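Local coordinates for conserved exported protein (Bacteroides fragilis, PDB 3CLW) that is of unproven function but probably hydrolyses O-glycosidic bonds in the manner of family 30 glycoside hydrolases, at residues G73-V85 and M136-D148. Numbering follows the deposited sequence.
Sequences GAGSYENREAKEV and MTRSASTVSTDQD
The carboxylate of E84 meets S141 and T142 in a buried, polar contact between two loops of the TIM-barrel region, one running from strand 68-71 to helix 108-119, the other from strand 125-128 to helix 157-173. Neither segment forms regular helix or strand here, and the case illustrates how one acidic side chain can accept bonds from two irregular loops at once. Bent at chi2 (-73°), E84 crosses T142 at about a right angle and presents both oxygens. E84 OE2 accepts two N-H groups: the backbone N of T142, at 3.0 Å and from above the carboxylate plane, and ND2 of N79, at 2.7 Å on the anti lone pair. E84 OE1 takes the backbone N of V85 on its own anti lone pair; T142 OG1 also donates to E84 OE1, at a very short 2.5 Å whose exact length is doubtful. Three N-H groups from both loops probably hold the carboxylate in its orientation and would favour its ionised form. N79 spans the gap with the same amide nitrogen, its ND2 also reaching A140 O at 3.1 Å, tilted from the carbonyl plane.

The two branches of T142 divide the work: OG1, placed between backbone N and carbonyl carbon (chi1 68°), faces E84, while CG2 packs on A74 CB at 3.6 Å. OG1 also lies against the CB of S76, whose own hydroxyl turns to E198 and the backbone N of T92. Nearby, CG2 of V143 lies over the peptide joining E84 to V85. A water donates to both K83 O and V143 O, adding a bridge between the two loops. S141 OG closes an ST turn by accepting from V143 N, and donates to K83 O at 2.9 Å from above the plane of that carbonyl.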
loop_
_atom_site.group_PDB
_atom_site.type_symbol
_atom_site.label_atom_id
_atom_site.label_comp_id
_atom_site.label_asym_id
_atom_site.label_seq_id
_atom_site.Cartn_x
_atom_site.Cartn_y
_atom_site.Cartn_z
ATOM N N GLY A 73 3.871 -16.719 -4.723
ATOM C CA GLY A 73 4.488 -17.016 -6.004
ATOM C C GLY A 73 3.695 -17.918 -6.947
ATOM O O GLY A 73 2.881 -18.735 -6.526
ATOM N N ALA A 74 4.006 -17.797 -8.226
ATOM C CA ALA A 74 3.264 -18.431 -9.305
ATOM C C ALA A 74 4.209 -19.397 -10.000
ATOM O O ALA A 74 3.824 -20.071 -10.958
ATOM C CB ALA A 74 2.744 -17.359 -10.279
ATOM N N GLY A 75 5.459 -19.448 -9.519
ATOM C CA GLY A 75 6.425 -20.441 -9.960
ATOM C C GLY A 75 7.193 -20.102 -11.222
ATOM O O GLY A 75 7.660 -20.989 -11.932
ATOM N N SER A 76 7.339 -18.827 -11.523
ATOM C CA SER A 76 8.173 -18.463 -12.641
ATOM C C SER A 76 9.645 -18.889 -12.391
ATOM O O SER A 76 10.426 -19.001 -13.316
ATOM C CB SER A 76 8.082 -16.963 -12.911
ATOM O OG SER A 76 8.333 -16.216 -11.751
ATOM N N TYR A 77 9.995 -19.156 -11.140
ATOM C CA TYR A 77 11.311 -19.680 -10.819
ATOM C C TYR A 77 11.456 -21.156 -11.213
ATOM O O TYR A 77 12.409 -21.513 -11.904
ATOM C CB TYR A 77 11.662 -19.470 -9.333
ATOM C CG TYR A 77 12.976 -20.129 -8.948
ATOM C CD1 TYR A 77 14.189 -19.475 -9.173
ATOM C CD2 TYR A 77 13.010 -21.416 -8.385
ATOM C CE1 TYR A 77 15.402 -20.058 -8.833
ATOM C CE2 TYR A 77 14.207 -22.012 -8.058
ATOM C CZ TYR A 77 15.424 -21.319 -8.287
ATOM O OH TYR A 77 16.668 -21.896 -7.947
ATOM N N GLU A 78 10.551 -22.032 -10.764
ATOM C CA GLU A 78 10.589 -23.447 -11.214
ATOM C C GLU A 78 10.462 -23.563 -12.751
ATOM O O GLU A 78 10.986 -24.486 -13.337
ATOM C CB GLU A 78 9.457 -24.282 -10.586
ATOM C CG GLU A 78 9.577 -24.561 -9.094
ATOM C CD GLU A 78 8.926 -23.474 -8.239
ATOM O OE1 GLU A 78 8.699 -22.341 -8.759
ATOM O OE2 GLU A 78 8.635 -23.763 -7.047
ATOM N N ASN A 79 9.741 -22.633 -13.377
ATOM C CA ASN A 79 9.389 -22.718 -14.792
ATOM C C ASN A 79 10.345 -21.875 -15.622
ATOM O O ASN A 79 10.046 -21.552 -16.760
ATOM C CB ASN A 79 7.962 -22.183 -15.004
ATOM C CG ASN A 79 7.378 -22.551 -16.359
ATOM O OD1 ASN A 79 7.528 -23.663 -16.831
ATOM N ND2 ASN A 79 6.641 -21.640 -16.936
ATOM N N ARG A 80 11.496 -21.517 -15.055
ATOM C CA ARG A 80 12.311 -20.479 -15.679
ATOM C C ARG A 80 12.927 -20.813 -17.052
ATOM O O ARG A 80 13.263 -19.887 -17.786
ATOM C CB ARG A 80 13.344 -19.901 -14.695
ATOM C CG ARG A 80 14.554 -20.749 -14.401
ATOM C CD ARG A 80 15.221 -20.248 -13.119
ATOM N NE ARG A 80 16.309 -21.124 -12.676
ATOM C CZ ARG A 80 16.146 -22.228 -11.954
ATOM N NH1 ARG A 80 17.207 -22.975 -11.609
ATOM N NH2 ARG A 80 14.926 -22.599 -11.577
ATOM N N GLU A 81 13.060 -22.105 -17.387
ATOM C CA GLU A 81 13.554 -22.537 -18.714
ATOM C C GLU A 81 12.538 -22.283 -19.845
ATOM O O GLU A 81 12.892 -22.410 -21.029
ATOM C CB GLU A 81 13.958 -24.026 -18.706
ATOM C CG GLU A 81 15.209 -24.353 -17.890
ATOM C CD GLU A 81 15.542 -25.862 -17.822
ATOM O OE1 GLU A 81 15.117 -26.640 -18.703
ATOM O OE2 GLU A 81 16.254 -26.285 -16.873
ATOM N N ALA A 82 11.287 -21.939 -19.476
ATOM C CA ALA A 82 10.221 -21.612 -20.413
ATOM C C ALA A 82 10.378 -20.166 -20.861
ATOM O O ALA A 82 11.381 -19.538 -20.515
ATOM C CB ALA A 82 8.832 -21.827 -19.742
ATOM N N LYS A 83 9.397 -19.626 -21.592
ATOM C CA LYS A 83 9.376 -18.184 -21.906
ATOM C C LYS A 83 8.812 -17.440 -20.695
ATOM O O LYS A 83 7.632 -17.092 -20.655
ATOM C CB LYS A 83 8.558 -17.861 -23.170
ATOM C CG LYS A 83 8.904 -18.760 -24.362
ATOM C CD LYS A 83 8.392 -18.265 -25.733
ATOM C CE LYS A 83 9.123 -19.091 -26.847
ATOM N NZ LYS A 83 8.602 -18.847 -28.265
ATOM N N GLU A 84 9.669 -17.238 -19.699
ATOM C CA GLU A 84 9.238 -16.782 -18.372
ATOM C C GLU A 84 9.807 -15.412 -18.009
ATOM O O GLU A 84 10.432 -14.751 -18.843
ATOM C CB GLU A 84 9.654 -17.815 -17.324
ATOM C CG GLU A 84 8.601 -18.878 -17.042
ATOM C CD GLU A 84 7.395 -18.340 -16.227
ATOM O OE1 GLU A 84 7.329 -17.129 -15.946
ATOM O OE2 GLU A 84 6.497 -19.133 -15.880
ATOM N N VAL A 85 9.574 -14.982 -16.768
ATOM C CA VAL A 85 10.221 -13.788 -16.213
ATOM C C VAL A 85 11.710 -13.831 -16.559
ATOM O O VAL A 85 12.388 -14.863 -16.367
ATOM C CB VAL A 85 10.011 -13.714 -14.669
ATOM C CG1 VAL A 85 10.706 -12.492 -14.047
ATOM C CG2 VAL A 85 8.507 -13.704 -14.346
ATOM N N MET A 136 -1.360 -23.651 -14.634
ATOM C CA MET A 136 -2.804 -23.424 -14.695
ATOM C C MET A 136 -3.103 -22.417 -15.791
ATOM O O MET A 136 -4.253 -22.135 -16.061
ATOM C CB MET A 136 -3.323 -22.780 -13.386
ATOM C CG MET A 136 -3.411 -23.704 -12.168
ATOM S SD MET A 136 -4.471 -23.068 -10.833
ATOM C CE MET A 136 -3.901 -24.215 -9.664
ATOM N N THR A 137 -2.070 -21.802 -16.352
ATOM C CA THR A 137 -2.290 -20.645 -17.225
ATOM C C THR A 137 -2.538 -21.094 -18.664
ATOM O O THR A 137 -2.341 -22.268 -18.980
ATOM C CB THR A 137 -1.093 -19.700 -17.187
ATOM O OG1 THR A 137 0.056 -20.388 -17.686
ATOM C CG2 THR A 137 -0.829 -19.212 -15.754
ATOM N N ARG A 138 -3.035 -20.178 -19.502
ATOM C CA ARG A 138 -3.220 -20.449 -20.930
ATOM C C ARG A 138 -1.866 -20.524 -21.679
ATOM O O ARG A 138 -1.714 -21.326 -22.594
ATOM C CB ARG A 138 -4.198 -19.440 -21.570
ATOM C CG ARG A 138 -5.681 -19.707 -21.171
ATOM C CD ARG A 138 -6.709 -18.815 -21.848
ATOM N NE ARG A 138 -6.517 -17.384 -21.564
ATOM C CZ ARG A 138 -5.952 -16.512 -22.407
ATOM N NH1 ARG A 138 -5.527 -16.907 -23.594
ATOM N NH2 ARG A 138 -5.822 -15.230 -22.076
ATOM N N SER A 139 -0.881 -19.728 -21.246
ATOM C CA SER A 139 0.391 -19.629 -21.935
ATOM C C SER A 139 1.448 -20.611 -21.431
ATOM O O SER A 139 2.570 -20.648 -21.950
ATOM C CB SER A 139 0.900 -18.190 -21.907
ATOM O OG SER A 139 1.143 -17.755 -20.587
ATOM N N ALA A 140 1.072 -21.423 -20.447
ATOM C CA ALA A 140 1.998 -22.288 -19.695
ATOM C C ALA A 140 3.167 -21.501 -19.037
ATOM O O ALA A 140 4.297 -22.003 -18.917
ATOM C CB ALA A 140 2.518 -23.428 -20.561
ATOM N N SER A 141 2.875 -20.280 -18.607
ATOM C CA SER A 141 3.879 -19.399 -18.079
ATOM C C SER A 141 3.195 -18.269 -17.294
ATOM O O SER A 141 2.027 -17.956 -17.507
ATOM C CB SER A 141 4.729 -18.846 -19.218
ATOM O OG SER A 141 5.528 -17.778 -18.770
ATOM N N THR A 142 3.925 -17.690 -16.343
ATOM C CA THR A 142 3.428 -16.512 -15.628
ATOM C C THR A 142 3.501 -15.277 -16.545
ATOM O O THR A 142 2.893 -14.232 -16.262
ATOM C CB THR A 142 4.237 -16.268 -14.356
ATOM O OG1 THR A 142 5.556 -15.868 -14.721
ATOM C CG2 THR A 142 4.336 -17.534 -13.505
ATOM N N VAL A 143 4.260 -15.391 -17.642
ATOM C CA VAL A 143 4.190 -14.383 -18.699
ATOM C C VAL A 143 3.123 -14.788 -19.733
ATOM O O VAL A 143 3.269 -15.777 -20.468
ATOM C CB VAL A 143 5.578 -14.068 -19.318
ATOM C CG1 VAL A 143 5.479 -12.870 -20.288
ATOM C CG2 VAL A 143 6.627 -13.780 -18.190
ATOM N N SER A 144 2.034 -14.019 -19.737
ATOM C CA SER A 144 0.893 -14.248 -20.612
ATOM C C SER A 144 1.301 -13.921 -22.054
ATOM O O SER A 144 2.327 -13.287 -22.273
ATOM C CB SER A 144 -0.270 -13.383 -20.181
ATOM O OG SER A 144 0.155 -12.042 -20.166
ATOM N N THR A 145 0.507 -14.358 -23.027
ATOM C CA THR A 145 0.851 -14.118 -24.426
ATOM C C THR A 145 -0.277 -13.464 -25.240
ATOM O O THR A 145 -0.257 -13.517 -26.465
ATOM C CB THR A 145 1.362 -15.407 -25.126
ATOM O OG1 THR A 145 0.404 -16.449 -24.966
ATOM C CG2 THR A 145 2.662 -15.872 -24.538
ATOM N N ASP A 146 -1.249 -12.867 -24.550
ATOM C CA ASP A 146 -2.327 -12.109 -25.166
ATOM C C ASP A 146 -3.034 -11.189 -24.167
ATOM O O ASP A 146 -2.821 -11.267 -22.957
ATOM C CB ASP A 146 -3.352 -13.048 -25.848
ATOM C CG ASP A 146 -4.106 -13.930 -24.860
ATOM O OD1 ASP A 146 -4.910 -13.421 -24.040
ATOM O OD2 ASP A 146 -3.902 -15.154 -24.926
ATOM N N GLN A 147 -3.884 -10.312 -24.692
ATOM C CA GLN A 147 -4.764 -9.529 -23.873
ATOM C C GLN A 147 -6.269 -9.865 -24.066
ATOM O O GLN A 147 -7.109 -8.985 -23.948
ATOM C CB GLN A 147 -4.494 -8.044 -24.074
ATOM C CG GLN A 147 -4.902 -7.244 -22.870
ATOM C CD GLN A 147 -4.726 -5.767 -23.061
ATOM O OE1 GLN A 147 -4.574 -5.306 -24.183
ATOM N NE2 GLN A 147 -4.759 -5.005 -21.964
ATOM N N ASP A 148 -6.608 -11.135 -24.306
ATOM C CA ASP A 148 -8.028 -11.511 -24.537
ATOM C C ASP A 148 -8.868 -11.526 -23.266
ATOM O O ASP A 148 -9.992 -11.015 -23.238
ATOM C CB ASP A 148 -8.128 -12.874 -25.225
ATOM C CG ASP A 148 -7.404 -12.908 -26.562
ATOM O OD1 ASP A 148 -7.199 -11.825 -27.191
ATOM O OD2 ASP A 148 -7.034 -14.023 -26.977
HETATM O O HOH W 1 5.127 -16.780 -22.183
#